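Long-range contact in mannitol dehydrogenase (Pseudomonas fluorescens, PDB 1LJ8), which probably catalyses the NAD-dependent interconversion of mannitol and fructose, as a long-chain dehydrogenase that binds its cofactor on a Rossmann domain: residues 1-13 with 75-87. Residues are numbered along the deposited sequence; the frame is centred on the assembly and turned at random.
Sequences MKLNKQNLTQLAP and DLAGQDYLFTLYE
Lys2 lays its side chain across that of Gln79 at about a right angle. Its NZ gives a hydrogen bond to Gln79 OE1 (2.8 Å), in the carbonyl plane and on a lone pair. The same oxygen accepts a hydrogen bond from Ala253 N. Gln79 NE2 donates to Leu82 O (3.1 Å) and to Asp252 OD1, so both ends of the buried amide are gripped and its rotation fixed. Leu3 O sits against Gln79 CG (3.0 Å) and finds no hydrogen-bond partner. The CB of Leu3 points toward residues 75-87, with CG anti to the backbone N (chi1 174°). This brings Leu3 CD2 over the start of strand 83-87, 3.5 Å from Phe83 CA, with Thr84 OG1, hydrogen-bonded to Asp252 OD2, beside it. Helix 69-77 ends here in a Schellman motif, with Asp80 at C-prime, and a type I' turn from Gln79 to Leu82 leads into the strand. The N-terminal segment packs on a helix-to-strand connection of the Rossmann domain. Asp80 reaches out of that connection to the segment. Its OD2 takes Lys5 N on the anti lone pair (2.8 Å, N-H...O angle 166°), and a water links it to Gln6 N. The aliphatic part of Lys5 crosses Asp80 CB, with CD at 3.5 Å. Leu82 CD1 touches Lys5 CG and, in another direction, Leu8 CD2 (4.0 Å); the two leucines cross at about a right angle.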
loop_
_atom_site.group_PDB
_atom_site.type_symbol
_atom_site.label_atom_id
_atom_site.label_comp_id
_atom_site.label_asym_id
_atom_site.label_seq_id
_atom_site.Cartn_x
_atom_site.Cartn_y
_atom_site.Cartn_z
HETATM N N MSE A 1 11.982 9.096 -27.639
HETATM C CA MSE A 1 12.573 10.312 -26.989
HETATM C C MSE A 1 12.728 10.161 -25.465
HETATM O O MSE A 1 11.727 9.930 -24.763
HETATM C CB MSE A 1 11.709 11.537 -27.246
HETATM C CG MSE A 1 12.337 12.829 -26.706
HETATM SE SE MSE A 1 13.939 13.395 -27.810
HETATM C CE MSE A 1 12.953 13.769 -29.456
ATOM N N LYS A 2 13.950 10.357 -24.954
ATOM C CA LYS A 2 14.208 10.260 -23.503
ATOM C C LYS A 2 13.497 11.372 -22.731
ATOM O O LYS A 2 13.569 12.551 -23.100
ATOM C CB LYS A 2 15.720 10.331 -23.212
ATOM C CG LYS A 2 16.111 10.464 -21.714
ATOM C CD LYS A 2 15.686 9.234 -20.883
ATOM C CE LYS A 2 16.343 9.212 -19.486
ATOM N NZ LYS A 2 15.889 8.009 -18.678
ATOM N N LEU A 3 12.765 10.983 -21.685
ATOM C CA LEU A 3 12.102 11.984 -20.862
ATOM C C LEU A 3 13.110 12.719 -19.979
ATOM O O LEU A 3 13.828 12.107 -19.172
ATOM C CB LEU A 3 11.024 11.327 -19.955
ATOM C CG LEU A 3 10.400 12.341 -18.962
ATOM C CD1 LEU A 3 9.751 13.543 -19.703
ATOM C CD2 LEU A 3 9.302 11.593 -18.083
ATOM N N ASN A 4 13.174 14.042 -20.165
ATOM C CA ASN A 4 13.973 14.917 -19.336
ATOM C C ASN A 4 13.563 16.372 -19.602
ATOM O O ASN A 4 12.716 16.664 -20.469
ATOM C CB ASN A 4 15.480 14.685 -19.512
ATOM C CG ASN A 4 15.965 14.949 -20.922
ATOM O OD1 ASN A 4 15.477 15.826 -21.615
ATOM N ND2 ASN A 4 16.937 14.154 -21.350
ATOM N N LYS A 5 14.111 17.297 -18.853
ATOM C CA LYS A 5 13.693 18.681 -19.075
ATOM C C LYS A 5 14.071 19.185 -20.437
ATOM O O LYS A 5 13.344 19.983 -21.045
ATOM C CB LYS A 5 14.268 19.584 -17.999
ATOM C CG LYS A 5 13.496 19.437 -16.691
ATOM C CD LYS A 5 14.184 20.193 -15.572
ATOM C CE LYS A 5 14.002 21.690 -15.755
ATOM N NZ LYS A 5 14.732 22.441 -14.677
ATOM N N GLN A 6 15.215 18.725 -20.926
ATOM C CA GLN A 6 15.688 19.156 -22.230
ATOM C C GLN A 6 14.730 18.764 -23.339
ATOM O O GLN A 6 14.521 19.544 -24.272
ATOM C CB GLN A 6 17.071 18.568 -22.511
ATOM C CG GLN A 6 17.865 19.329 -23.561
ATOM C CD GLN A 6 18.104 20.819 -23.207
ATOM O OE1 GLN A 6 18.297 21.197 -22.034
ATOM N NE2 GLN A 6 18.074 21.675 -24.243
ATOM N N ASN A 7 14.103 17.581 -23.217
ATOM C CA ASN A 7 13.227 17.075 -24.255
ATOM C C ASN A 7 11.756 17.243 -24.004
ATOM O O ASN A 7 10.924 16.832 -24.822
ATOM C CB ASN A 7 13.478 15.574 -24.471
ATOM C CG ASN A 7 14.906 15.270 -24.878
ATOM O OD1 ASN A 7 15.616 16.141 -25.463
ATOM N ND2 ASN A 7 15.342 14.040 -24.618
ATOM N N LEU A 8 11.431 17.861 -22.879
ATOM C CA LEU A 8 10.033 17.994 -22.477
ATOM C C LEU A 8 9.114 18.566 -23.559
ATOM O O LEU A 8 7.954 18.175 -23.655
ATOM C CB LEU A 8 9.973 18.817 -21.196
ATOM C CG LEU A 8 8.652 18.858 -20.405
ATOM C CD1 LEU A 8 8.163 17.420 -20.051
ATOM C CD2 LEU A 8 8.911 19.683 -19.126
ATOM N N THR A 9 9.622 19.479 -24.388
ATOM C CA THR A 9 8.760 20.055 -25.414
ATOM C C THR A 9 8.836 19.303 -26.738
ATOM O O THR A 9 8.222 19.703 -27.736
ATOM C CB THR A 9 9.103 21.573 -25.655
ATOM O OG1 THR A 9 10.405 21.704 -26.233
ATOM C CG2 THR A 9 9.050 22.329 -24.336
ATOM N N GLN A 10 9.567 18.199 -26.758
ATOM C CA GLN A 10 9.691 17.434 -27.987
ATOM C C GLN A 10 9.073 16.022 -27.901
ATOM O O GLN A 10 9.571 15.077 -28.529
ATOM C CB GLN A 10 11.160 17.305 -28.349
ATOM C CG GLN A 10 11.937 18.609 -28.317
ATOM C CD GLN A 10 13.413 18.355 -28.584
ATOM O OE1 GLN A 10 13.768 17.784 -29.626
ATOM N NE2 GLN A 10 14.282 18.764 -27.647
ATOM N N LEU A 11 8.003 15.868 -27.124
ATOM C CA LEU A 11 7.349 14.561 -26.998
ATOM C C LEU A 11 6.131 14.526 -27.900
ATOM O O LEU A 11 5.747 15.547 -28.470
ATOM C CB LEU A 11 6.911 14.316 -25.530
ATOM C CG LEU A 11 8.091 14.436 -24.553
ATOM C CD1 LEU A 11 7.588 14.294 -23.091
ATOM C CD2 LEU A 11 9.117 13.345 -24.859
ATOM N N ALA A 12 5.511 13.358 -28.025
ATOM C CA ALA A 12 4.331 13.218 -28.865
ATOM C C ALA A 12 3.261 14.222 -28.429
ATOM O O ALA A 12 3.117 14.531 -27.238
ATOM C CB ALA A 12 3.807 11.788 -28.790
ATOM N N PRO A 13 2.474 14.741 -29.395
ATOM C CA PRO A 13 1.413 15.728 -29.163
ATOM C C PRO A 13 0.402 15.416 -28.068
ATOM O O PRO A 13 -0.034 16.311 -27.351
ATOM C CB PRO A 13 0.712 15.817 -30.529
ATOM C CG PRO A 13 1.758 15.453 -31.481
ATOM C CD PRO A 13 2.490 14.319 -30.808
ATOM N N ASP A 75 17.073 6.671 -11.440
ATOM C CA ASP A 75 16.213 6.711 -12.625
ATOM C C ASP A 75 15.520 8.055 -12.708
ATOM O O ASP A 75 15.441 8.650 -13.804
ATOM C CB ASP A 75 15.152 5.593 -12.609
ATOM C CG ASP A 75 15.734 4.194 -12.953
ATOM O OD1 ASP A 75 16.871 4.094 -13.453
ATOM O OD2 ASP A 75 15.019 3.201 -12.726
ATOM N N LEU A 76 14.997 8.541 -11.572
ATOM C CA LEU A 76 14.327 9.827 -11.601
ATOM C C LEU A 76 15.344 10.969 -11.828
ATOM O O LEU A 76 15.080 11.883 -12.605
ATOM C CB LEU A 76 13.549 10.096 -10.296
ATOM C CG LEU A 76 12.322 9.227 -10.051
ATOM C CD1 LEU A 76 11.742 9.573 -8.681
ATOM C CD2 LEU A 76 11.293 9.449 -11.167
ATOM N N ALA A 77 16.493 10.924 -11.145
ATOM C CA ALA A 77 17.486 11.999 -11.305
ATOM C C ALA A 77 17.934 12.103 -12.753
ATOM O O ALA A 77 18.209 13.202 -13.235
ATOM C CB ALA A 77 18.685 11.768 -10.408
ATOM N N GLY A 78 17.995 10.971 -13.454
ATOM C CA GLY A 78 18.403 11.018 -14.856
ATOM C C GLY A 78 17.344 11.648 -15.754
ATOM O O GLY A 78 17.567 11.887 -16.949
ATOM N N GLN A 79 16.180 11.944 -15.178
ATOM C CA GLN A 79 15.074 12.570 -15.913
ATOM C C GLN A 79 14.709 13.942 -15.280
ATOM O O GLN A 79 13.638 14.501 -15.556
ATOM C CB GLN A 79 13.834 11.634 -15.926
ATOM C CG GLN A 79 14.193 10.390 -16.697
ATOM C CD GLN A 79 13.107 9.323 -16.831
ATOM O OE1 GLN A 79 13.325 8.357 -17.545
ATOM N NE2 GLN A 79 11.955 9.485 -16.145
ATOM N N ASP A 80 15.616 14.481 -14.462
ATOM C CA ASP A 80 15.411 15.779 -13.804
ATOM C C ASP A 80 14.174 15.683 -12.893
ATOM O O ASP A 80 13.466 16.659 -12.648
ATOM C CB ASP A 80 15.221 16.882 -14.862
ATOM C CG ASP A 80 16.423 17.033 -15.779
ATOM O OD1 ASP A 80 17.557 17.169 -15.239
ATOM O OD2 ASP A 80 16.231 16.997 -17.029
ATOM N N TYR A 81 13.957 14.481 -12.388
ATOM C CA TYR A 81 12.852 14.140 -11.490
ATOM C C TYR A 81 11.468 14.145 -12.131
ATOM O O TYR A 81 10.448 13.973 -11.452
ATOM C CB TYR A 81 12.906 14.965 -10.192
ATOM C CG TYR A 81 14.009 14.434 -9.294
ATOM C CD1 TYR A 81 15.287 14.985 -9.327
ATOM C CD2 TYR A 81 13.809 13.279 -8.516
ATOM C CE1 TYR A 81 16.360 14.368 -8.616
ATOM C CE2 TYR A 81 14.864 12.685 -7.807
ATOM C CZ TYR A 81 16.137 13.233 -7.875
ATOM O OH TYR A 81 17.199 12.586 -7.234
ATOM N N LEU A 82 11.441 14.221 -13.460
ATOM C CA LEU A 82 10.166 14.105 -14.190
ATOM C C LEU A 82 9.868 12.585 -14.421
ATOM O O LEU A 82 10.785 11.782 -14.506
ATOM C CB LEU A 82 10.273 14.780 -15.579
ATOM C CG LEU A 82 10.552 16.290 -15.593
ATOM C CD1 LEU A 82 10.798 16.777 -17.037
ATOM C CD2 LEU A 82 9.391 17.030 -14.970
ATOM N N PHE A 83 8.590 12.192 -14.508
ATOM C CA PHE A 83 8.257 10.804 -14.809
ATOM C C PHE A 83 6.898 10.840 -15.477
ATOM O O PHE A 83 6.146 11.808 -15.289
ATOM C CB PHE A 83 8.245 9.901 -13.556
ATOM C CG PHE A 83 7.253 10.304 -12.497
ATOM C CD1 PHE A 83 5.949 9.768 -12.515
ATOM C CD2 PHE A 83 7.598 11.229 -11.521
ATOM C CE1 PHE A 83 4.996 10.167 -11.558
ATOM C CE2 PHE A 83 6.662 11.647 -10.548
ATOM C CZ PHE A 83 5.339 11.115 -10.563
ATOM N N THR A 84 6.597 9.789 -16.230
ATOM C CA THR A 84 5.335 9.715 -16.952
ATOM C C THR A 84 4.301 8.933 -16.137
ATOM O O THR A 84 4.590 7.833 -15.620
ATOM C CB THR A 84 5.503 8.947 -18.304
ATOM O OG1 THR A 84 6.661 9.450 -19.019
ATOM C CG2 THR A 84 4.278 9.124 -19.187
ATOM N N LEU A 85 3.103 9.493 -16.069
ATOM C CA LEU A 85 1.965 8.816 -15.459
ATOM C C LEU A 85 1.221 8.259 -16.688
ATOM O O LEU A 85 0.766 9.023 -17.549
ATOM C CB LEU A 85 1.110 9.791 -14.689
ATOM C CG LEU A 85 -0.051 9.030 -14.003
ATOM C CD1 LEU A 85 -0.228 9.491 -12.578
ATOM C CD2 LEU A 85 -1.287 9.271 -14.800
ATOM N N TYR A 86 1.099 6.942 -16.771
ATOM C CA TYR A 86 0.503 6.286 -17.943
ATOM C C TYR A 86 -0.737 5.540 -17.471
ATOM O O TYR A 86 -0.630 4.440 -16.903
ATOM C CB TYR A 86 1.561 5.337 -18.505
ATOM C CG TYR A 86 1.241 4.591 -19.799
ATOM C CD1 TYR A 86 0.246 5.035 -20.659
ATOM C CD2 TYR A 86 1.988 3.471 -20.167
ATOM C CE1 TYR A 86 -0.008 4.354 -21.917
ATOM C CE2 TYR A 86 1.753 2.803 -21.399
ATOM C CZ TYR A 86 0.758 3.265 -22.251
ATOM O OH TYR A 86 0.557 2.640 -23.474
ATOM N N GLU A 87 -1.907 6.133 -17.723
ATOM C CA GLU A 87 -3.177 5.525 -17.309
ATOM C C GLU A 87 -3.577 4.437 -18.289
ATOM O O GLU A 87 -3.477 4.621 -19.488
ATOM C CB GLU A 87 -4.295 6.594 -17.226
ATOM C CG GLU A 87 -4.072 7.670 -16.130
ATOM C CD GLU A 87 -5.165 8.724 -16.113
ATOM O OE1 GLU A 87 -5.888 8.821 -17.141
ATOM O OE2 GLU A 87 -5.276 9.466 -15.092
HETATM O O HOH W 1 17.030 8.101 -15.986
HETATM O O HOH W 2 18.490 12.137 -19.531
HETATM O O HOH W 3 17.455 17.765 -19.177
#